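PDB 3H6E: carbohydrate kinase, FGGY from Novosphingobium aromaticivorans, which probably acts as a sugar kinase of the FGGY family, transferring a phosphate group to a carbohydrate or related substrate. Local coordinates for residues D179-D184 / G290-S295; A274-A279 / D383-T388. All blocks are in the same frame, centred on the assembly; numbering follows the deposited sequence.

Overall arrangement
Both contacts lie on the same side of the chain's centre, about 14 Å apart between their own centres. Contact 1 includes a strand of the seven-stranded mixed sheet in the C-terminal part of the kinase, and contact 2 lies against that sheet. Their segments alternate in sequence: 179-184, 274-279, 290-295, then 383-388. Contact 1 sets a hairpin turn from earlier in the chain against the start of strand 292-298; contact 2 joins the loop leading to edge strand 282-286 to the end of helix 363-384. They meet directly where the CG2 atom of I385 packs 3.7 Å from the O atom of S295. Continuous packing thus runs from the turn, over two adjacent strands, to the helix end.

Contact 1 (D179-D184 / G290-S295)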
loop_
_atom_site.group_PDB
_atom_site.type_symbol
_atom_site.label_atom_id
_atom_site.label_comp_id
_atom_site.label_asym_id
_atom_site.label_seq_id
_atom_site.Cartn_x
_atom_site.Cartn_y
_atom_site.Cartn_z
ATOM N N ASP A 179 -14.191 11.173 -0.522
ATOM C CA ASP A 179 -13.819 12.446 -1.114
ATOM C C ASP A 179 -12.601 12.966 -0.363
ATOM O O ASP A 179 -12.732 13.589 0.694
ATOM C CB ASP A 179 -14.981 13.435 -1.001
ATOM C CG ASP A 179 -14.724 14.735 -1.744
ATOM O OD1 ASP A 179 -13.546 15.099 -1.948
ATOM O OD2 ASP A 179 -15.713 15.399 -2.118
ATOM N N PRO A 180 -11.403 12.698 -0.903
ATOM C CA PRO A 180 -10.142 13.014 -0.223
ATOM C C PRO A 180 -10.028 14.487 0.143
ATOM O O PRO A 180 -9.849 14.808 1.315
ATOM C CB PRO A 180 -9.083 12.638 -1.260
ATOM C CG PRO A 180 -9.743 11.614 -2.112
ATOM C CD PRO A 180 -11.180 12.034 -2.197
ATOM N N GLN A 181 -10.129 15.368 -0.845
ATOM C CA GLN A 181 -10.047 16.803 -0.584
ATOM C C GLN A 181 -11.068 17.248 0.460
ATOM O O GLN A 181 -10.731 17.976 1.398
ATOM C CB GLN A 181 -10.239 17.605 -1.873
ATOM C CG GLN A 181 -9.041 17.572 -2.801
ATOM C CD GLN A 181 -7.794 18.164 -2.171
ATOM O OE1 GLN A 181 -6.676 17.860 -2.585
ATOM N NE2 GLN A 181 -7.980 19.012 -1.165
ATOM N N ASP A 182 -12.311 16.802 0.296
ATOM C CA ASP A 182 -13.396 17.199 1.186
ATOM C C ASP A 182 -13.317 16.527 2.554
ATOM O O ASP A 182 -13.842 17.047 3.539
ATOM C CB ASP A 182 -14.751 16.908 0.543
ATOM C CG ASP A 182 -15.867 17.721 1.157
ATOM O OD1 ASP A 182 -15.548 18.664 1.919
ATOM O OD2 ASP A 182 -17.053 17.423 0.879
ATOM N N GLY A 183 -12.669 15.369 2.610
ATOM C CA GLY A 183 -12.522 14.642 3.858
ATOM C C GLY A 183 -13.853 14.096 4.329
ATOM O O GLY A 183 -14.170 14.120 5.519
ATOM N N ASP A 184 -14.635 13.603 3.375
ATOM C CA ASP A 184 -15.979 13.113 3.645
ATOM C C ASP A 184 -16.310 12.028 2.625
ATOM O O ASP A 184 -15.572 11.835 1.661
ATOM C CB ASP A 184 -16.987 14.264 3.540
ATOM C CG ASP A 184 -18.294 13.978 4.268
ATOM O OD1 ASP A 184 -18.550 12.802 4.611
ATOM O OD2 ASP A 184 -19.064 14.933 4.506
ATOM N N GLY A 290 -6.366 11.844 7.779
ATOM C CA GLY A 290 -7.375 12.216 6.805
ATOM C C GLY A 290 -6.856 13.143 5.718
ATOM O O GLY A 290 -7.605 13.548 4.828
ATOM N N ARG A 291 -5.572 13.480 5.794
ATOM C CA ARG A 291 -4.932 14.330 4.792
ATOM C C ARG A 291 -4.627 13.557 3.510
ATOM O O ARG A 291 -4.122 12.434 3.556
ATOM C CB ARG A 291 -3.645 14.943 5.355
ATOM C CG ARG A 291 -3.843 16.250 6.121
ATOM C CD ARG A 291 -2.654 16.546 7.041
ATOM N NE ARG A 291 -1.463 15.769 6.688
ATOM C CZ ARG A 291 -0.532 16.158 5.817
ATOM N NH1 ARG A 291 -0.637 17.327 5.197
ATOM N NH2 ARG A 291 0.509 15.370 5.565
ATOM N N PRO A 292 -4.934 14.158 2.355
ATOM C CA PRO A 292 -4.697 13.490 1.069
ATOM C C PRO A 292 -3.247 13.046 0.868
ATOM O O PRO A 292 -2.303 13.768 1.193
ATOM C CB PRO A 292 -5.082 14.562 0.043
ATOM C CG PRO A 292 -6.078 15.413 0.756
ATOM C CD PRO A 292 -5.624 15.448 2.191
ATOM N N VAL A 293 -3.093 11.843 0.327
ATOM C CA VAL A 293 -1.793 11.265 0.031
ATOM C C VAL A 293 -1.683 11.020 -1.467
ATOM O O VAL A 293 -2.027 9.940 -1.951
ATOM C CB VAL A 293 -1.608 9.931 0.766
ATOM C CG1 VAL A 293 -0.323 9.237 0.321
ATOM C CG2 VAL A 293 -1.635 10.146 2.273
ATOM N N PRO A 294 -1.217 12.033 -2.210
ATOM C CA PRO A 294 -1.080 11.916 -3.664
ATOM C C PRO A 294 -0.204 10.725 -4.032
ATOM O O PRO A 294 0.859 10.536 -3.440
ATOM C CB PRO A 294 -0.398 13.229 -4.057
ATOM C CG PRO A 294 -0.797 14.188 -2.991
ATOM C CD PRO A 294 -0.863 13.376 -1.726
ATOM N N SER A 295 -0.655 9.932 -5.001
ATOM C CA SER A 295 0.033 8.700 -5.358
ATOM C C SER A 295 0.161 8.513 -6.864
ATOM O O SER A 295 -0.698 8.939 -7.627
ATOM C CB SER A 295 -0.699 7.499 -4.757
ATOM O OG SER A 295 -1.037 7.747 -3.401
#
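Q181 and P292 are brought together by a bent side chain: the CG atom of Q181 lies beside its own backbone N, anti to the carbonyl carbon (chi1 -74°), and a single bend at chi2 (-61°) brings the end of the chain near the P292 ring, although the residue starts out pointing away from it. The two side chains cross at about a right angle. The main touch is made by P292, which projects its ring at the turn: its CG atom lies over the face of the P180 peptide, 3.9 Å from the O atom of P180 and 4.1 Å from its C atom. Proline suits this place because its compact, nonpolar ring presents a rigid CH2 edge while keeping the phi that opens strand 292-298. G290, just before, adopts a backbone shape that glycine takes easily.

The turn is shaped from within. The N atom of D182 donates to the OD1 atom of D179 at 3.1 Å, arriving well above the carboxylate plane, 65° out of it, in an Asx motif. The O atom of D179 accepts from two backbone amides, those of G183 and D184, which forms a G1 beta bulge; the positive phi of G183 is readily met by glycine. R117 pairs with the other carboxylate oxygen of D179, and V284 touches both P180 and P292.

Chemically, the two segments meet by van der Waals contact alone, over about 130 Å², without a hydrogen bond or salt bridge between them. The join between the hairpin turn and the start of strand 292-298 therefore probably depends on shape rather than on directed bonds.

Contact 2 (A274-A279 / D383-T388); sequences ATLPEA and DLIGST
The CD2 branch of L276 makes the close part of the contact, sitting 3.4 Å from the O atom of L384 and 4.1 Å from the CG2 atom of I385. L276 reaches there because its CG stands beside its own backbone N, anti to the carbonyl carbon (chi1 -72°), and one methyl of the forked leucine end meets the carbonyl oxygen from beyond it, off the line of the C=O bond. I385 is buried, and its beta-branched shape lets CG2 face L276 while the longer arm leads away to other partners.

The other half of the contact fits more loosely. The CG atom of P277 and the CG atom of L384 approach to only 4.3 Å, and, unlike I385, both residues remain partly exposed; a compact, nonpolar proline ring and a leucine suit such a half-covered surface. The helix ends in a Schellman motif, where G386 takes positive phi and its N atom bonds to the O atom of D383 at 3.2 Å.

Strand 282-286 runs beside the contact, with C282 touching both P277 and L384, and V284 touching L276. I385 rests on two further strands, on P294 and A296 of strand 292-298 and on A263 of strand 261-266.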
loop_
_atom_site.group_PDB
_atom_site.type_symbol
_atom_site.label_atom_id
_atom_site.label_comp_id
_atom_site.label_asym_id
_atom_site.label_seq_id
_atom_site.Cartn_x
_atom_site.Cartn_y
_atom_site.Cartn_z
ATOM N N ALA A 274 -7.473 17.178 -7.325
ATOM C CA ALA A 274 -8.522 17.139 -8.344
ATOM C C ALA A 274 -7.949 17.310 -9.750
ATOM O O ALA A 274 -8.613 17.024 -10.742
ATOM C CB ALA A 274 -9.565 18.205 -8.068
ATOM N N THR A 275 -6.706 17.766 -9.824
ATOM C CA THR A 275 -6.063 18.045 -11.101
ATOM C C THR A 275 -5.196 16.879 -11.605
ATOM O O THR A 275 -4.670 16.921 -12.720
ATOM C CB THR A 275 -5.193 19.309 -11.000
ATOM O OG1 THR A 275 -5.060 19.904 -12.295
ATOM C CG2 THR A 275 -3.813 18.969 -10.445
ATOM N N LEU A 276 -5.056 15.838 -10.785
ATOM C CA LEU A 276 -4.205 14.695 -11.119
ATOM C C LEU A 276 -4.729 13.899 -12.313
ATOM O O LEU A 276 -5.932 13.754 -12.486
ATOM C CB LEU A 276 -4.044 13.772 -9.908
ATOM C CG LEU A 276 -3.172 14.286 -8.762
ATOM C CD1 LEU A 276 -3.378 13.451 -7.509
ATOM C CD2 LEU A 276 -1.703 14.307 -9.172
ATOM N N PRO A 277 -3.808 13.373 -13.131
ATOM C CA PRO A 277 -4.074 12.648 -14.380
ATOM C C PRO A 277 -4.417 11.178 -14.161
ATOM O O PRO A 277 -3.505 10.361 -14.043
ATOM C CB PRO A 277 -2.733 12.737 -15.133
ATOM C CG PRO A 277 -1.839 13.637 -14.300
ATOM C CD PRO A 277 -2.367 13.557 -12.912
ATOM N N GLU A 278 -5.701 10.841 -14.137
ATOM C CA GLU A 278 -6.119 9.458 -13.923
ATOM C C GLU A 278 -5.519 8.496 -14.948
ATOM O O GLU A 278 -5.168 7.363 -14.614
ATOM C CB GLU A 278 -7.643 9.333 -13.942
ATOM C CG GLU A 278 -8.130 7.894 -13.823
ATOM C CD GLU A 278 -9.633 7.760 -13.981
ATOM O OE1 GLU A 278 -10.293 8.771 -14.311
ATOM O OE2 GLU A 278 -10.151 6.638 -13.780
ATOM N N ALA A 279 -5.401 8.947 -16.191
ATOM C CA ALA A 279 -4.942 8.080 -17.269
ATOM C C ALA A 279 -3.464 7.726 -17.157
ATOM O O ALA A 279 -2.993 6.793 -17.806
ATOM C CB ALA A 279 -5.236 8.708 -18.613
ATOM N N ASP A 383 7.181 13.146 -10.306
ATOM C CA ASP A 383 6.880 14.510 -10.739
ATOM C C ASP A 383 5.390 14.764 -10.960
ATOM O O ASP A 383 4.912 15.870 -10.722
ATOM C CB ASP A 383 7.670 14.866 -12.000
ATOM C CG ASP A 383 9.127 15.146 -11.705
ATOM O OD1 ASP A 383 9.446 15.393 -10.521
ATOM O OD2 ASP A 383 9.948 15.124 -12.647
ATOM N N LEU A 384 4.665 13.749 -11.419
ATOM C CA LEU A 384 3.214 13.857 -11.588
ATOM C C LEU A 384 2.495 14.292 -10.313
ATOM O O LEU A 384 1.435 14.906 -10.379
ATOM C CB LEU A 384 2.623 12.532 -12.078
ATOM C CG LEU A 384 2.259 12.393 -13.558
ATOM C CD1 LEU A 384 3.192 13.200 -14.448
ATOM C CD2 LEU A 384 2.236 10.925 -13.968
ATOM N N ILE A 385 3.070 13.976 -9.157
ATOM C CA ILE A 385 2.419 14.252 -7.878
ATOM C C ILE A 385 3.139 15.326 -7.066
ATOM O O ILE A 385 2.749 15.622 -5.938
ATOM C CB ILE A 385 2.275 12.968 -7.019
ATOM C CG1 ILE A 385 3.640 12.309 -6.805
ATOM C CG2 ILE A 385 1.313 11.988 -7.677
ATOM C CD1 ILE A 385 3.595 11.078 -5.920
ATOM N N GLY A 386 4.193 15.901 -7.636
ATOM C CA GLY A 386 4.913 16.982 -6.986
ATOM C C GLY A 386 5.841 16.544 -5.869
ATOM O O GLY A 386 6.119 17.320 -4.954
ATOM N N SER A 387 6.327 15.307 -5.942
ATOM C CA SER A 387 7.275 14.790 -4.954
ATOM C C SER A 387 8.573 15.588 -4.974
ATOM O O SER A 387 9.178 15.782 -6.028
ATOM C CB SER A 387 7.588 13.311 -5.209
ATOM O OG SER A 387 6.536 12.466 -4.781
ATOM N N THR A 388 8.996 16.046 -3.799
ATOM C CA THR A 388 10.246 16.777 -3.658
ATOM C C THR A 388 10.855 16.557 -2.281
ATOM O O THR A 388 10.220 15.985 -1.394
ATOM C CB THR A 388 10.041 18.291 -3.839
ATOM O OG1 THR A 388 9.048 18.752 -2.914
ATOM C CG2 THR A 388 9.608 18.615 -5.260
#